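Local coordinates for protein S-adenosyl-L-methionine-dependent 2-deoxy-scyllo-inosamine dehydrogenase (Bacillus circulans, PDB 4M7S) that catalyses the radical S-adenosyl-L-methionine-dependent two-electron oxidation of 2-deoxy-scyllo-inosamine to amino-dideoxy-scyllo-inosose in butirosin biosynthesis, using two [4Fe-4S] clusters, at residues L51-R56 with E80-A85. Numbering follows the deposited sequence.
Sequences LDFAGR and EYIPRA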
loop_
_atom_site.group_PDB
_atom_site.type_symbol
_atom_site.label_atom_id
_atom_site.label_comp_id
_atom_site.label_asym_id
_atom_site.label_seq_id
_atom_site.Cartn_x
_atom_site.Cartn_y
_atom_site.Cartn_z
ATOM N N LEU A 51 10.037 14.633 4.115
ATOM C CA LEU A 51 8.920 14.733 5.058
ATOM C C LEU A 51 9.281 14.142 6.425
ATOM O O LEU A 51 8.453 14.132 7.325
ATOM C CB LEU A 51 7.698 13.990 4.506
ATOM C CG LEU A 51 7.051 14.502 3.218
ATOM C CD1 LEU A 51 6.150 13.426 2.597
ATOM C CD2 LEU A 51 6.256 15.789 3.483
ATOM N N ASP A 52 10.509 13.644 6.574
ATOM C CA ASP A 52 10.888 12.880 7.767
ATOM C C ASP A 52 9.846 11.791 8.066
ATOM O O ASP A 52 9.450 11.583 9.216
ATOM C CB ASP A 52 11.059 13.808 8.976
ATOM C CG ASP A 52 11.831 13.156 10.115
ATOM O OD1 ASP A 52 12.392 12.059 9.915
ATOM O OD2 ASP A 52 11.884 13.754 11.212
ATOM N N PHE A 53 9.398 11.112 7.016
ATOM C CA PHE A 53 8.327 10.124 7.129
ATOM C C PHE A 53 8.612 9.031 8.165
ATOM O O PHE A 53 9.645 8.356 8.106
ATOM C CB PHE A 53 8.040 9.488 5.776
ATOM C CG PHE A 53 6.930 8.485 5.817
ATOM C CD1 PHE A 53 5.625 8.886 6.096
ATOM C CD2 PHE A 53 7.187 7.144 5.592
ATOM C CE1 PHE A 53 4.594 7.959 6.144
ATOM C CE2 PHE A 53 6.169 6.212 5.641
ATOM C CZ PHE A 53 4.873 6.618 5.912
ATOM N N ALA A 54 7.689 8.865 9.108
ATOM C CA ALA A 54 7.887 7.952 10.228
ATOM C C ALA A 54 6.708 7.009 10.415
ATOM O O ALA A 54 6.508 6.479 11.507
ATOM C CB ALA A 54 8.145 8.746 11.518
ATOM N N GLY A 55 5.931 6.790 9.356
ATOM C CA GLY A 55 4.815 5.866 9.429
ATOM C C GLY A 55 5.220 4.508 8.889
ATOM O O GLY A 55 6.408 4.172 8.857
ATOM N N ARG A 56 4.242 3.722 8.452
ATOM C CA ARG A 56 4.546 2.409 7.883
ATOM C C ARG A 56 4.756 2.495 6.380
ATOM O O ARG A 56 4.101 3.284 5.691
ATOM C CB ARG A 56 3.417 1.421 8.159
ATOM C CG ARG A 56 2.674 1.638 9.437
ATOM C CD ARG A 56 2.979 0.558 10.438
ATOM N NE ARG A 56 1.954 0.493 11.473
ATOM C CZ ARG A 56 1.843 1.362 12.474
ATOM N NH1 ARG A 56 2.697 2.373 12.586
ATOM N NH2 ARG A 56 0.871 1.221 13.364
ATOM N N GLU A 80 18.057 4.132 4.897
ATOM C CA GLU A 80 18.942 5.285 4.684
ATOM C C GLU A 80 18.148 6.578 4.626
ATOM O O GLU A 80 18.534 7.584 5.223
ATOM C CB GLU A 80 19.724 5.128 3.377
ATOM C CG GLU A 80 21.171 4.715 3.546
ATOM C CD GLU A 80 22.081 5.884 3.868
ATOM O OE1 GLU A 80 22.864 5.776 4.835
ATOM O OE2 GLU A 80 22.019 6.908 3.150
ATOM N N TYR A 81 17.042 6.542 3.889
ATOM C CA TYR A 81 16.242 7.734 3.635
ATOM C C TYR A 81 15.211 8.011 4.726
ATOM O O TYR A 81 15.009 9.162 5.116
ATOM C CB TYR A 81 15.546 7.633 2.270
ATOM C CG TYR A 81 16.447 7.974 1.098
ATOM C CD1 TYR A 81 16.626 9.291 0.700
ATOM C CD2 TYR A 81 17.132 6.978 0.406
ATOM C CE1 TYR A 81 17.441 9.612 -0.366
ATOM C CE2 TYR A 81 17.960 7.286 -0.655
ATOM C CZ TYR A 81 18.106 8.605 -1.041
ATOM O OH TYR A 81 18.928 8.913 -2.101
ATOM N N ILE A 82 14.558 6.959 5.207
ATOM C CA ILE A 82 13.490 7.106 6.196
ATOM C C ILE A 82 13.651 6.126 7.371
ATOM O O ILE A 82 12.814 5.248 7.579
ATOM C CB ILE A 82 12.096 6.963 5.530
ATOM C CG1 ILE A 82 12.017 5.684 4.694
ATOM C CG2 ILE A 82 11.809 8.157 4.620
ATOM C CD1 ILE A 82 10.629 5.441 4.062
ATOM N N PRO A 83 14.736 6.282 8.151
ATOM C CA PRO A 83 15.046 5.307 9.203
ATOM C C PRO A 83 14.010 5.274 10.338
ATOM O O PRO A 83 13.968 4.288 11.077
ATOM C CB PRO A 83 16.414 5.777 9.729
ATOM C CG PRO A 83 16.481 7.229 9.392
ATOM C CD PRO A 83 15.716 7.381 8.102
ATOM N N ARG A 84 13.200 6.324 10.474
ATOM C CA ARG A 84 12.097 6.318 11.444
ATOM C C ARG A 84 10.891 5.494 10.961
ATOM O O ARG A 84 10.063 5.072 11.765
ATOM C CB ARG A 84 11.610 7.737 11.746
ATOM C CG ARG A 84 12.658 8.705 12.246
ATOM C CD ARG A 84 12.032 10.087 12.481
ATOM N NE ARG A 84 11.060 10.072 13.576
ATOM C CZ ARG A 84 9.942 10.795 13.610
ATOM N NH1 ARG A 84 9.624 11.597 12.598
ATOM N NH2 ARG A 84 9.131 10.704 14.658
ATOM N N ALA A 85 10.780 5.280 9.652
ATOM C CA ALA A 85 9.618 4.574 9.101
ATOM C C ALA A 85 9.639 3.101 9.492
ATOM O O ALA A 85 10.665 2.588 9.936
ATOM C CB ALA A 85 9.561 4.713 7.597
HETATM O O HOH W 1 12.336 8.604 8.834
#
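The CA atoms of Ala54 and Ala85 come nearest each other, 4.0 Å apart, where two helix-to-strand connections of the AdoMet radical fold converge. Each follows a helix and leads into one of the neighbouring parallel strands 56-58 and 86-91. Helix 38-50 ends in a Schellman motif, with Asp52 at positive phi, while helix 71-81 gives way to a type I turn from Ile82 to Ala85, closed by Ala85 N bonding to Ile82 O. A water bridges the backbones, donating to Phe53 O and accepting from Arg84 N. Farther along, Ala85 CA makes a CA-H...O contact with Gly55 O at 3.2 Å, and Gly55 then pairs with Arg86 as the strands begin.

On the inner side, Phe53 holds CG opposite its own N, which puts the ring beside the carbonyl carbon, with Gly55 N over the centre of one face. Ile82 CD1 meets the ring at the edge, near its plane, 4.1 Å from Phe53 CD2, and Ala85 CB approaches the same CD2 obliquely at 3.9 Å. Phe5, Leu4 and Ile8 also touch Phe53, and Ile82 also touches Leu48 of helix 38-50.

The outer side belongs to Arg84. A bend at chi3 (66°) turns the guanidinium over towards residues 52-54, and Ala54 CB sits over the middle of one face. Asp52 crosses this side chain at about a right angle, forming a long salt bridge of 3.4 Å between Asp52 OD2 and Arg84 NH1. Asp52 OD1 lies in the guanidinium plane at its edge, 3.3 Å from Arg84 CD, but the carboxylate is turned 51° from that plane. The same NH1 of Arg84 also makes a weak, bent hydrogen bond to Asp52 O, with an N-H...O angle of 126°.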